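Local coordinates for ADP-dependent (S)-NAD(P)H-hydrate dehydratase (Enterococcus faecalis, PDB 2R3B), which probably catalyses the ADP-dependent dehydration of (S)-NAD(P)HX, a hydrated and damaged form of NAD(P)H, yielding NAD(P)H, AMP and phosphate, at residues B[26-31]-B[258-263]; B[266-271]-B[286-291]. All blocks are in the same frame, centred on the assembly; numbering follows the deposited sequence. Where two conformers were deposited one is given.

Contact 1 (B[26-31]-B[258-263])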
loop_
_atom_site.group_PDB
_atom_site.type_symbol
_atom_site.label_atom_id
_atom_site.label_comp_id
_atom_site.label_asym_id
_atom_site.label_seq_id
_atom_site.Cartn_x
_atom_site.Cartn_y
_atom_site.Cartn_z
ATOM N N ASP B 26 25.031 -3.854 24.669
ATOM C CA ASP B 26 24.796 -4.473 25.931
ATOM C C ASP B 26 23.303 -4.324 26.440
ATOM O O ASP B 26 22.714 -5.257 27.017
ATOM C CB ASP B 26 25.668 -3.814 27.027
ATOM C CG ASP B 26 26.987 -4.419 27.193
ATOM O OD1 ASP B 26 27.321 -5.399 26.504
ATOM O OD2 ASP B 26 27.691 -3.866 28.076
ATOM N N ILE B 27 22.734 -3.151 26.263
ATOM C CA ILE B 27 21.370 -2.928 26.701
ATOM C C ILE B 27 20.360 -3.797 25.933
ATOM O O ILE B 27 19.324 -4.209 26.495
ATOM C CB ILE B 27 21.025 -1.426 26.590
ATOM C CG1 ILE B 27 19.773 -1.097 27.414
ATOM C CG2 ILE B 27 20.886 -0.986 25.131
ATOM C CD1 ILE B 27 19.931 -1.226 28.924
ATOM N N LEU B 28 20.662 -4.089 24.669
ATOM C CA LEU B 28 19.787 -4.896 23.834
ATOM C C LEU B 28 19.843 -6.355 24.297
ATOM O O LEU B 28 18.833 -7.032 24.380
ATOM C CB LEU B 28 20.148 -4.755 22.352
ATOM C CG LEU B 28 20.063 -3.367 21.720
ATOM C CD1 LEU B 28 20.448 -3.477 20.257
ATOM C CD2 LEU B 28 18.657 -2.756 21.897
ATOM N N GLU B 29 21.038 -6.835 24.642
ATOM C CA GLU B 29 21.180 -8.194 25.133
ATOM C C GLU B 29 20.479 -8.421 26.448
ATOM O O GLU B 29 19.898 -9.480 26.673
ATOM C CB GLU B 29 22.704 -8.536 25.241
ATOM C CG GLU B 29 23.329 -8.567 23.870
ATOM C CD GLU B 29 24.840 -8.652 23.900
ATOM O OE1 GLU B 29 25.438 -8.527 25.007
ATOM O OE2 GLU B 29 25.405 -8.836 22.800
ATOM N N GLU B 30 20.483 -7.400 27.287
ATOM C CA GLU B 30 19.866 -7.425 28.579
ATOM C C GLU B 30 18.357 -7.446 28.441
ATOM O O GLU B 30 17.695 -8.257 29.072
ATOM C CB GLU B 30 20.282 -6.197 29.381
ATOM C CG GLU B 30 19.679 -6.126 30.780
ATOM C CD GLU B 30 20.093 -4.909 31.607
ATOM O OE1 GLU B 30 21.178 -4.316 31.379
ATOM O OE2 GLU B 30 19.304 -4.551 32.507
ATOM N N VAL B 31 17.827 -6.546 27.622
ATOM C CA VAL B 31 16.369 -6.298 27.541
ATOM C C VAL B 31 15.627 -7.309 26.660
ATOM O O VAL B 31 14.551 -7.796 27.037
ATOM C CB VAL B 31 16.122 -4.843 27.021
ATOM C CG1 VAL B 31 14.628 -4.603 26.709
ATOM C CG2 VAL B 31 16.621 -3.833 28.049
ATOM N N ALA B 258 14.864 0.332 23.899
ATOM C CA ALA B 258 14.072 0.907 22.815
ATOM C C ALA B 258 14.761 2.106 22.155
ATOM O O ALA B 258 14.872 2.193 20.924
ATOM C CB ALA B 258 12.637 1.299 23.354
ATOM N N VAL B 259 15.198 3.053 22.978
ATOM C CA VAL B 259 15.876 4.256 22.485
ATOM C C VAL B 259 17.152 3.879 21.746
ATOM O O VAL B 259 17.442 4.406 20.668
ATOM C CB VAL B 259 16.176 5.204 23.677
ATOM C CG1 VAL B 259 17.162 6.368 23.291
ATOM C CG2 VAL B 259 14.877 5.738 24.246
ATOM N N TYR B 260 17.924 2.944 22.301
ATOM C CA TYR B 260 19.151 2.515 21.657
ATOM C C TYR B 260 18.911 1.819 20.320
ATOM O O TYR B 260 19.611 2.072 19.330
ATOM C CB TYR B 260 19.955 1.563 22.584
ATOM C CG TYR B 260 21.313 1.247 21.981
ATOM C CD1 TYR B 260 22.348 2.205 21.999
ATOM C CD2 TYR B 260 21.542 0.056 21.322
ATOM C CE1 TYR B 260 23.578 1.938 21.404
ATOM C CE2 TYR B 260 22.779 -0.207 20.724
ATOM C CZ TYR B 260 23.779 0.732 20.776
ATOM O OH TYR B 260 24.995 0.440 20.180
ATOM N N LEU B 261 17.957 0.899 20.288
ATOM C CA LEU B 261 17.683 0.154 19.065
ATOM C C LEU B 261 17.220 1.085 17.968
ATOM O O LEU B 261 17.657 0.956 16.833
ATOM C CB LEU B 261 16.584 -0.901 19.302
ATOM C CG LEU B 261 16.273 -1.839 18.138
ATOM C CD1 LEU B 261 17.541 -2.526 17.655
ATOM C CD2 LEU B 261 15.139 -2.834 18.543
ATOM N N HIS B 262 16.326 2.015 18.295
ATOM C CA HIS B 262 15.854 3.015 17.320
ATOM C C HIS B 262 17.021 3.729 16.604
ATOM O O HIS B 262 17.041 3.825 15.398
ATOM C CB HIS B 262 14.946 3.992 18.052
ATOM C CG HIS B 262 14.472 5.168 17.261
ATOM N ND1 HIS B 262 14.967 6.442 17.472
ATOM C CD2 HIS B 262 13.469 5.295 16.352
ATOM C CE1 HIS B 262 14.328 7.292 16.686
ATOM N NE2 HIS B 262 13.416 6.624 15.997
ATOM N N SER B 263 17.985 4.212 17.383
ATOM C CA SER B 263 19.138 4.910 16.813
ATOM C C SER B 263 20.169 3.966 16.169
ATOM O O SER B 263 20.884 4.381 15.250
ATOM C CB SER B 263 19.781 5.796 17.872
ATOM O OG SER B 263 20.233 5.027 18.958
#

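Contact 2 (B[266-271]-B[286-291])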
loop_
_atom_site.group_PDB
_atom_site.type_symbol
_atom_site.label_atom_id
_atom_site.label_comp_id
_atom_site.label_asym_id
_atom_site.label_seq_id
_atom_site.Cartn_x
_atom_site.Cartn_y
_atom_site.Cartn_z
ATOM N N GLY B 266 18.702 3.308 12.794
ATOM C CA GLY B 266 18.724 4.525 12.006
ATOM C C GLY B 266 20.149 4.841 11.595
ATOM O O GLY B 266 20.382 5.302 10.506
ATOM N N ASP B 267 21.115 4.564 12.480
ATOM C CA ASP B 267 22.514 4.837 12.163
ATOM C C ASP B 267 22.999 3.907 11.069
ATOM O O ASP B 267 23.722 4.336 10.172
ATOM C CB ASP B 267 23.379 4.667 13.410
ATOM C CG ASP B 267 23.292 5.845 14.357
ATOM O OD1 ASP B 267 22.714 6.910 14.009
ATOM O OD2 ASP B 267 23.842 5.730 15.483
ATOM N N ASP B 268 22.601 2.638 11.140
ATOM C CA ASP B 268 22.917 1.650 10.109
ATOM C C ASP B 268 22.322 2.061 8.755
ATOM O O ASP B 268 22.996 1.993 7.716
ATOM C CB ASP B 268 22.445 0.238 10.485
ATOM C CG ASP B 268 23.339 -0.434 11.510
ATOM O OD1 ASP B 268 24.410 0.154 11.833
ATOM O OD2 ASP B 268 22.940 -1.544 11.972
ATOM N N LEU B 269 21.040 2.441 8.756
ATOM C CA LEU B 269 20.405 2.833 7.500
ATOM C C LEU B 269 21.024 4.091 6.889
ATOM O O LEU B 269 21.092 4.206 5.679
ATOM C CB LEU B 269 18.904 3.034 7.690
ATOM C CG LEU B 269 18.132 1.765 8.009
ATOM C CD1 LEU B 269 16.687 2.108 8.432
ATOM C CD2 LEU B 269 18.148 0.835 6.842
ATOM N N ALA B 270 21.471 5.023 7.733
ATOM C CA ALA B 270 22.032 6.267 7.268
ATOM C C ALA B 270 23.347 6.047 6.539
ATOM O O ALA B 270 23.842 6.957 5.873
ATOM C CB ALA B 270 22.213 7.242 8.436
ATOM N N LYS B 271 23.941 4.864 6.697
ATOM C CA LYS B 271 25.170 4.568 5.977
ATOM C C LYS B 271 24.921 4.511 4.479
ATOM O O LYS B 271 25.822 4.835 3.698
ATOM C CB LYS B 271 25.773 3.256 6.435
ATOM C CG LYS B 271 26.349 3.304 7.863
ATOM C CD LYS B 271 26.721 1.874 8.296
ATOM C CE LYS B 271 27.053 1.795 9.805
ATOM N NZ LYS B 271 27.129 0.363 10.307
ATOM N N PRO B 286 12.062 -6.592 13.353
ATOM C CA PRO B 286 12.116 -8.047 13.582
ATOM C C PRO B 286 13.484 -8.709 13.353
ATOM O O PRO B 286 13.880 -9.572 14.141
ATOM C CB PRO B 286 11.053 -8.587 12.631
ATOM C CG PRO B 286 10.077 -7.405 12.456
ATOM C CD PRO B 286 10.977 -6.212 12.429
ATOM N N THR B 287 14.210 -8.295 12.319
ATOM C CA THR B 287 15.554 -8.856 12.056
ATOM C C THR B 287 16.593 -8.401 13.058
ATOM O O THR B 287 17.399 -9.195 13.548
ATOM C CB THR B 287 16.009 -8.619 10.633
ATOM O OG1 THR B 287 15.957 -7.222 10.331
ATOM C CG2 THR B 287 15.100 -9.346 9.686
ATOM N N TYR B 288 16.556 -7.126 13.433
ATOM C CA TYR B 288 17.480 -6.650 14.451
ATOM C C TYR B 288 17.241 -7.269 15.820
ATOM O O TYR B 288 18.192 -7.641 16.508
ATOM C CB TYR B 288 17.412 -5.121 14.577
ATOM C CG TYR B 288 18.313 -4.387 13.622
ATOM C CD1 TYR B 288 17.969 -4.264 12.286
ATOM C CD2 TYR B 288 19.538 -3.867 14.048
ATOM C CE1 TYR B 288 18.791 -3.578 11.391
ATOM C CE2 TYR B 288 20.373 -3.189 13.161
ATOM C CZ TYR B 288 19.984 -3.051 11.832
ATOM O OH TYR B 288 20.784 -2.381 10.910
HETATM N N MSE B 289 15.975 -7.372 16.233
HETATM C CA MSE B 289 15.680 -7.915 17.546
HETATM C C MSE B 289 16.076 -9.386 17.658
HETATM O O MSE B 289 16.536 -9.813 18.705
HETATM C CB MSE B 289 14.216 -7.707 17.914
HETATM C CG MSE B 289 13.889 -6.228 18.085
HETATM SE SE MSE B 289 12.046 -5.887 18.495
HETATM C CE MSE B 289 12.006 -6.663 20.181
ATOM N N LYS B 290 15.936 -10.139 16.566
ATOM C CA LYS B 290 16.343 -11.531 16.556
ATOM C C LYS B 290 17.846 -11.666 16.849
ATOM O O LYS B 290 18.266 -12.573 17.556
ATOM C CB LYS B 290 16.006 -12.148 15.191
ATOM C CG LYS B 290 16.230 -13.669 15.134
ATOM C CD LYS B 290 15.225 -14.426 15.995
ATOM C CE LYS B 290 15.578 -15.902 16.042
ATOM N NZ LYS B 290 14.503 -16.607 16.761
ATOM N N LYS B 291 18.629 -10.744 16.322
ATOM C CA LYS B 291 20.086 -10.806 16.438
ATOM C C LYS B 291 20.510 -10.642 17.899
ATOM O O LYS B 291 21.432 -11.305 18.343
ATOM C CB LYS B 291 20.745 -9.752 15.530
ATOM C CG LYS B 291 22.174 -9.354 15.963
ATOM C CD LYS B 291 23.022 -8.864 14.803
ATOM C CE LYS B 291 24.283 -8.094 15.273
ATOM N NZ LYS B 291 24.719 -8.404 16.671
#

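Contact 1 (B[26-31]-B[258-263])
I27 and L28 of the N-terminal helix 25-31 pack against Y260 and L261 of helix 252-269 in a buried, wholly apolar helix-helix contact of the ribokinase-like fold, away from the predicted nucleotide and substrate sites. The short segment axes approach to 9.4 Å and cross at -126°, a spacing that leaves room for branched and aromatic side chains between the backbones. L28 does most of the work. Its CG and CD1 lie at the edge of the Y260 ring, with CG 3.8 Å from Y260 CD2, while the other methyl, CD2, reaches L261 CB at 3.8 Å. A leucine suits this place because its fork straddles the two neighbours: CD1 meets both Y260 and L261, and CD2 meets L261. The aromatic ring of Y260 is carried anti to its backbone N (chi1 -173°), which brings its CD2 edge against that fork, and Y260 also touches N221 and T222 in a loop. L28 continues onto L264 and onto Y292 of helix 278-292, and L261 packs on F244 of helix 233-247, so the N-terminal helix is tied into a larger hydrophobic cluster. Beta-branched I27 offers a methyl close to its own backbone: I27 CG2 sits 3.7 Å from Y260 CB, approaching the ring obliquely.

Contact 2 (B[266-271]-B[286-291])
The nearest CA atoms, those of D268 and Y288, stand 10.8 Å apart, so the C-terminal part of helix 252-269 and the body of helix 278-292 meet here through one long side chain, that of Y288, and one short one, that of D268. One pair spans the gap: the hydroxyl of Y288 donates a short hydrogen bond from OH to D268 OD2, 2.5 Å long. Tyrosine suits the place because its rigid ring carries a polar group far from its own helix, and aspartate because its short chain keeps the carboxylate close to its own helix, where the long tyrosine can meet it. D268 accepts the bond with the anti lone pair of OD2, the one turned away from OD1, and this oxygen lies in the plane of the ring at its edge. The carboxylate is nonetheless turned 37° from the ring plane. Y288 also packs on L261 and I265 of helix 252-269, so one residue gives both apolar packing and a polar end. The other carboxylate oxygen, OD1, takes a salt bridge from K271 NZ at 3.1 Å, with the ammonium above the carboxylate plane. K271, three residues on, reaches it with an extended chain. With a neutral donor on one oxygen and a cation on the other, the carboxylate of D268 is gripped from two directions, which should favour its ionised form and limit its rotation.

Overall arrangement
Both contacts use helix 252-269: contact 1 takes its middle and contact 2 its C-terminal end, and their centres lie about 11 Å apart on the same side of the chain's centre. In sequence they come in series, the first closing a separation of 226 residues and the second one of only 14. They also meet directly, with L261 CD2 3.6 Å from M289 CG, a selenomethionine here. Helix 252-269 thus packs against both helix 25-31 and helix 278-292, which also touch each other through L28 and Y292, bringing together helices from near the two ends of the modelled chain. The segments of contact 2 also take part in a subunit interface, where K290 NZ is hydrogen-bonded to A270 O of a neighbouring subunit.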